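PDB 4QRO: gamma-resorcylate decarboxylase from Polaromonas, which probably catalyses the manganese-dependent, non-oxidative decarboxylation of gamma-resorcylate (2,6-dihydroxybenzoate) to resorcinol. Local coordinates for residues A[2-7]-A[295-300]; A[41-46]-A[55-60]. All blocks are in the same frame, centred on the assembly; numbering follows the deposited sequence. Where two conformers were deposited one is given.

Contact 1 of 2, residues A[2-7]-A[295-300]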
loop_
_atom_site.group_PDB
_atom_site.type_symbol
_atom_site.label_atom_id
_atom_site.label_comp_id
_atom_site.label_asym_id
_atom_site.label_seq_id
_atom_site.Cartn_x
_atom_site.Cartn_y
_atom_site.Cartn_z
ATOM N N ASN A 2 4.035 -0.979 -32.566
ATOM C CA ASN A 2 5.150 -0.048 -32.714
ATOM C C ASN A 2 4.767 1.357 -32.255
ATOM O O ASN A 2 3.587 1.701 -32.150
ATOM C CB ASN A 2 5.624 0.025 -34.176
ATOM C CG ASN A 2 6.386 -1.212 -34.616
ATOM O OD1 ASN A 2 7.130 -1.816 -33.841
ATOM N ND2 ASN A 2 6.214 -1.587 -35.879
ATOM N N GLY A 3 5.778 2.169 -31.978
ATOM C CA GLY A 3 5.559 3.555 -31.633
ATOM C C GLY A 3 5.324 3.838 -30.156
ATOM O O GLY A 3 4.879 4.938 -29.826
ATOM N N LYS A 4 5.626 2.891 -29.259
ATOM C CA LYS A 4 5.371 3.131 -27.837
ATOM C C LYS A 4 6.374 4.115 -27.251
ATOM O O LYS A 4 7.516 4.271 -27.735
ATOM C CB LYS A 4 5.373 1.848 -26.995
ATOM C CG LYS A 4 4.214 0.903 -27.287
ATOM C CD LYS A 4 4.213 -0.332 -26.394
ATOM C CE LYS A 4 5.431 -1.240 -26.576
ATOM N NZ LYS A 4 5.428 -2.073 -27.810
ATOM N N ILE A 5 5.910 4.799 -26.220
ATOM C CA ILE A 5 6.728 5.724 -25.478
ATOM C C ILE A 5 6.826 5.173 -24.055
ATOM O O ILE A 5 5.834 4.736 -23.484
ATOM C CB ILE A 5 6.116 7.142 -25.484
ATOM C CG1 ILE A 5 6.026 7.690 -26.922
ATOM C CG2 ILE A 5 6.899 8.058 -24.554
ATOM C CD1 ILE A 5 5.158 8.920 -27.054
ATOM N N ALA A 6 8.036 5.165 -23.517
ATOM C CA ALA A 6 8.314 4.590 -22.203
ATOM C C ALA A 6 9.041 5.635 -21.389
ATOM O O ALA A 6 9.860 6.377 -21.953
ATOM C CB ALA A 6 9.115 3.332 -22.373
ATOM N N LEU A 7 8.680 5.798 -20.117
ATOM C CA LEU A 7 9.250 6.882 -19.293
ATOM C C LEU A 7 9.695 6.572 -17.864
ATOM O O LEU A 7 9.835 7.482 -17.060
ATOM C CB LEU A 7 8.291 8.093 -19.266
ATOM C CG LEU A 7 6.879 7.877 -18.716
ATOM C CD1 LEU A 7 6.411 9.106 -17.961
ATOM C CD2 LEU A 7 5.903 7.508 -19.832
ATOM N N HIS A 295 9.586 -8.427 -21.275
ATOM C CA HIS A 295 8.525 -8.676 -20.253
ATOM C C HIS A 295 7.444 -7.579 -20.248
ATOM O O HIS A 295 6.259 -7.872 -20.347
ATOM C CB HIS A 295 9.106 -8.789 -18.842
ATOM C CG HIS A 295 9.949 -10.014 -18.621
ATOM N ND1 HIS A 295 10.574 -10.278 -17.417
ATOM C CD2 HIS A 295 10.295 -11.029 -19.456
ATOM C CE1 HIS A 295 11.232 -11.424 -17.508
ATOM N NE2 HIS A 295 11.094 -11.889 -18.739
ATOM N N ALA A 296 7.861 -6.322 -20.159
ATOM C CA ALA A 296 6.927 -5.190 -20.155
ATOM C C ALA A 296 6.089 -5.170 -21.432
ATOM O O ALA A 296 4.861 -5.119 -21.388
ATOM C CB ALA A 296 7.679 -3.893 -20.002
ATOM N N ALA A 297 6.761 -5.213 -22.571
ATOM C CA ALA A 297 6.109 -5.043 -23.855
ATOM C C ALA A 297 5.178 -6.183 -24.231
ATOM O O ALA A 297 4.099 -5.954 -24.786
ATOM C CB ALA A 297 7.155 -4.844 -24.940
ATOM N N ASP A 298 5.622 -7.414 -24.019
ATOM C CA ASP A 298 4.782 -8.601 -24.298
ATOM C C ASP A 298 3.499 -8.627 -23.439
ATOM O O ASP A 298 2.416 -8.995 -23.915
ATOM C CB ASP A 298 5.597 -9.874 -24.039
ATOM C CG ASP A 298 6.666 -10.110 -25.109
ATOM O OD1 ASP A 298 6.618 -9.451 -26.177
ATOM O OD2 ASP A 298 7.538 -10.964 -24.887
ATOM N N TRP A 299 3.635 -8.282 -22.166
ATOM C CA TRP A 299 2.463 -8.159 -21.305
ATOM C C TRP A 299 1.517 -7.087 -21.840
ATOM O O TRP A 299 0.331 -7.350 -22.036
ATOM C CB TRP A 299 2.835 -7.856 -19.854
ATOM C CG TRP A 299 1.626 -7.364 -19.098
ATOM C CD1 TRP A 299 0.594 -8.127 -18.607
ATOM C CD2 TRP A 299 1.305 -6.011 -18.789
ATOM N NE1 TRP A 299 -0.336 -7.335 -18.018
ATOM C CE2 TRP A 299 0.058 -6.019 -18.144
ATOM C CE3 TRP A 299 1.944 -4.779 -19.020
ATOM C CZ2 TRP A 299 -0.538 -4.850 -17.666
ATOM C CZ3 TRP A 299 1.364 -3.626 -18.554
ATOM C CH2 TRP A 299 0.119 -3.659 -17.889
ATOM N N PHE A 300 2.044 -5.889 -22.122
ATOM C CA PHE A 300 1.180 -4.774 -22.545
ATOM C C PHE A 300 0.525 -5.014 -23.913
ATOM O O PHE A 300 -0.623 -4.606 -24.145
ATOM C CB PHE A 300 1.942 -3.460 -22.570
ATOM C CG PHE A 300 1.092 -2.293 -22.984
ATOM C CD1 PHE A 300 0.133 -1.785 -22.123
ATOM C CD2 PHE A 300 1.240 -1.710 -24.243
ATOM C CE1 PHE A 300 -0.657 -0.704 -22.511
ATOM C CE2 PHE A 300 0.437 -0.646 -24.640
ATOM C CZ PHE A 300 -0.502 -0.136 -23.763
HETATM O O HOH W 1 3.601 -3.949 -26.736
#

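Contact 2 of 2, residues A[41-46]-A[55-60]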
loop_
_atom_site.group_PDB
_atom_site.type_symbol
_atom_site.label_atom_id
_atom_site.label_comp_id
_atom_site.label_asym_id
_atom_site.label_seq_id
_atom_site.Cartn_x
_atom_site.Cartn_y
_atom_site.Cartn_z
ATOM N N ASP A 41 23.478 1.665 -27.504
ATOM C CA ASP A 41 23.692 0.457 -28.307
ATOM C C ASP A 41 22.608 -0.590 -28.072
ATOM O O ASP A 41 21.612 -0.622 -28.779
ATOM C CB ASP A 41 25.126 -0.069 -28.096
ATOM C CG ASP A 41 25.373 -1.443 -28.731
ATOM O OD1 ASP A 41 24.584 -1.876 -29.588
ATOM O OD2 ASP A 41 26.369 -2.103 -28.369
ATOM N N ARG A 42 22.776 -1.436 -27.082
ATOM C CA ARG A 42 21.837 -2.547 -26.924
ATOM C C ARG A 42 20.428 -2.073 -26.564
ATOM O O ARG A 42 19.436 -2.648 -27.027
ATOM C CB ARG A 42 22.370 -3.551 -25.897
ATOM C CG ARG A 42 21.413 -4.695 -25.593
ATOM C CD ARG A 42 22.120 -5.733 -24.751
ATOM N NE ARG A 42 21.211 -6.768 -24.290
ATOM C CZ ARG A 42 21.079 -7.170 -23.023
ATOM N NH1 ARG A 42 20.215 -8.143 -22.746
ATOM N NH2 ARG A 42 21.802 -6.627 -22.033
ATOM N N ARG A 43 20.358 -1.011 -25.765
ATOM C CA ARG A 43 19.103 -0.387 -25.384
ATOM C C ARG A 43 18.241 -0.036 -26.588
ATOM O O ARG A 43 17.053 -0.354 -26.611
ATOM C CB ARG A 43 19.366 0.863 -24.529
ATOM C CG ARG A 43 18.114 1.531 -23.980
ATOM C CD ARG A 43 18.439 2.763 -23.138
ATOM N NE ARG A 43 19.333 2.464 -22.007
ATOM C CZ ARG A 43 19.067 2.715 -20.723
ATOM N NH1 ARG A 43 17.905 3.267 -20.315
ATOM N NH2 ARG A 43 19.963 2.370 -19.822
ATOM N N VAL A 44 18.843 0.574 -27.603
ATOM C CA VAL A 44 18.091 0.951 -28.784
ATOM C C VAL A 44 17.706 -0.282 -29.618
ATOM O O VAL A 44 16.598 -0.365 -30.165
ATOM C CB VAL A 44 18.881 1.999 -29.614
ATOM C CG1 VAL A 44 18.199 2.276 -30.957
ATOM C CG2 VAL A 44 19.017 3.271 -28.796
ATOM N N ARG A 45 18.606 -1.249 -29.721
ATOM C CA ARG A 45 18.268 -2.503 -30.369
ATOM C C ARG A 45 17.043 -3.156 -29.703
ATOM O O ARG A 45 16.144 -3.657 -30.388
ATOM C CB ARG A 45 19.482 -3.425 -30.346
ATOM C CG ARG A 45 19.225 -4.873 -30.694
ATOM C CD ARG A 45 20.563 -5.591 -30.831
ATOM N NE ARG A 45 21.624 -4.630 -31.103
ATOM C CZ ARG A 45 22.670 -4.410 -30.312
ATOM N NH1 ARG A 45 23.545 -3.501 -30.656
ATOM N NH2 ARG A 45 22.845 -5.101 -29.196
ATOM N N LEU A 46 16.988 -3.164 -28.377
ATOM C CA LEU A 46 15.820 -3.778 -27.689
ATOM C C LEU A 46 14.540 -2.964 -27.925
ATOM O O LEU A 46 13.434 -3.532 -28.073
ATOM C CB LEU A 46 16.086 -3.945 -26.202
ATOM C CG LEU A 46 17.152 -5.008 -25.909
ATOM C CD1 LEU A 46 17.575 -4.910 -24.435
ATOM C CD2 LEU A 46 16.682 -6.404 -26.306
ATOM N N MET A 55 12.277 6.486 -25.421
ATOM C CA MET A 55 12.465 6.350 -23.988
ATOM C C MET A 55 12.796 7.722 -23.429
ATOM O O MET A 55 13.666 8.444 -23.947
ATOM C CB MET A 55 13.644 5.409 -23.663
ATOM C CG MET A 55 13.321 3.935 -23.631
ATOM S SD MET A 55 14.789 3.103 -22.989
ATOM C CE MET A 55 14.142 1.436 -22.813
ATOM N N ILE A 56 12.099 8.082 -22.368
ATOM C CA ILE A 56 12.407 9.263 -21.653
ATOM C C ILE A 56 13.288 8.763 -20.512
ATOM O O ILE A 56 12.864 7.963 -19.687
ATOM C CB ILE A 56 11.152 9.968 -21.155
ATOM C CG1 ILE A 56 10.165 10.181 -22.328
ATOM C CG2 ILE A 56 11.525 11.284 -20.505
ATOM C CD1 ILE A 56 8.931 10.968 -21.947
ATOM N N LEU A 57 14.538 9.203 -20.510
ATOM C CA LEU A 57 15.573 8.595 -19.695
ATOM C C LEU A 57 15.701 9.298 -18.355
ATOM O O LEU A 57 15.499 10.502 -18.258
ATOM C CB LEU A 57 16.917 8.653 -20.443
ATOM C CG LEU A 57 17.057 7.871 -21.753
ATOM C CD1 LEU A 57 18.396 8.207 -22.391
ATOM C CD2 LEU A 57 16.916 6.369 -21.528
ATOM N N SER A 58 16.037 8.541 -17.318
ATOM C CA SER A 58 16.302 9.124 -15.997
ATOM C C SER A 58 17.429 8.399 -15.280
ATOM O O SER A 58 17.588 7.174 -15.394
ATOM C CB SER A 58 15.032 9.080 -15.094
ATOM O OG SER A 58 14.620 7.728 -14.864
ATOM N N LEU A 59 18.144 9.168 -14.467
ATOM C CA LEU A 59 19.204 8.676 -13.617
ATOM C C LEU A 59 18.638 7.677 -12.605
ATOM O O LEU A 59 17.447 7.704 -12.262
ATOM C CB LEU A 59 19.847 9.877 -12.897
ATOM C CG LEU A 59 21.179 9.753 -12.152
ATOM C CD1 LEU A 59 22.257 9.327 -13.119
ATOM C CD2 LEU A 59 21.541 11.070 -11.487
ATOM N N ASN A 60 19.500 6.784 -12.150
ATOM C CA ASN A 60 19.121 5.717 -11.231
ATOM C C ASN A 60 18.912 6.243 -9.791
ATOM O O ASN A 60 18.986 7.446 -9.560
ATOM C CB ASN A 60 20.125 4.561 -11.303
ATOM C CG ASN A 60 21.498 4.931 -10.813
ATOM O OD1 ASN A 60 21.998 6.032 -11.074
ATOM N ND2 ASN A 60 22.155 3.977 -10.157
#

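Contact 1 of 2, residues A[2-7]-A[295-300]
The ring of Phe300 meets the aliphatic chain of Lys4: CD of Lys4 stands 3.9 Å from CD2 of Phe300 and 4.2 Å from its CE2, so one methylene approaches the CD2-CE2 bond obliquely, and the two side chains pass one another, running opposite ways. Around the same ring lie Phe284, whose plane is turned about 40° from it, and Ile313 of helix 307-321. The other flat group, the indole of Trp299, has Ala296 O at its edge, in plane.

The lysine bends twice, at chi3 (-63°) and chi4 (-75°), turning CE and NZ off the straight course of the chain. CE lies 4.3 Å from CB of Ala297, a loose contact. The strongest partners of NZ lie outside the two segments: it donates to the carbonyls of Met1 and His50, with a weak bond to Gly51 O. NZ also donates a hydrogen bond to a water 2.8 Å away, and that water donates in turn to Ala297 O, again at 2.8 Å. The helix is reached by methylene packing and a single water bridge, with no direct hydrogen bond across. The buried, probably protonated amine thus finds its partners in backbone oxygens and water.

Only 116 Å² is buried in all; CA of Lys4 and CA of Ala297 are 9.1 Å apart, and the lysine side chain bridges the distance. Leu7 N bonds to Ser285 OG, just past strand 282-283, and helix 293-302 follows that strand; joining strand 4-11 to this late helix fits closure of the (beta/alpha)8 barrel of the amidohydrolase superfamily.

Contact 2 of 2, residues A[41-46]-A[55-60]
Arg43 reaches from helix 42-49 toward Met55 and Leu57 on strand 52-59. Its CB points toward the strand, and CG stands anti to the backbone N (chi1 -175°), which sends the chain outward from the helix. There CG lies 3.8 Å from SD of Met55 and 4.1 Å from its CE. CD comes closer still, 3.7 Å from the same sulfur, so the thioether crosses the methylenes at a slant. A bend at chi3 (-57°) then turns the guanidinium so that Met55 SD lies at its edge, near its plane.

Met55 itself runs extended beyond CG, which carries its sulfur and methyl out to the arginine. Helix and strand form the second half of the beta-alpha-beta crossover that leads from strand 4-11 to its parallel neighbour 52-59, in the (beta/alpha)8 barrel of the amidohydrolases.

At the guanidinium, NE donates to Asp38 O, ahead of the helix, while NH1 comes to 3.5 Å from CD2 of Leu57. NH2 donates to the carbonyl of His10, a manganese ligand, with a weak second bond to Arg35 O; the metal is about 10 Å from the Arg43 side chain, consistent with a place behind the first coordination shell. A leucine here would probably leave the carbonyls of His10 and Asp38 without these donors and open a gap beside Leu57. Phe95 of strand 95-97 touches Arg43, Met55 and Leu57, and Phe11 of strand 4-11 also packs on the arginine.

In the fold
Both contacts are core: every touching residue is buried, and each sets a helix against one of two neighbouring parallel strands. Those strands join the contacts directly, with Ala6 O of contact 1 lying 2.8 Å from Ile56 N of contact 2, a probable hydrogen bond, and the contact centres 13 Å apart. Contact 1 brings together segments 288 residues apart, whereas contact 2, nested within that loop, links near neighbours in sequence. Helix 293-302 serves both, since its Ile293 packs on Met55 and Leu46. Each interface rests on one long cationic side chain, but contact 1 adds a water bridge, while in contact 2 the arginine crosses a thioether and reaches the backbone of a metal ligand.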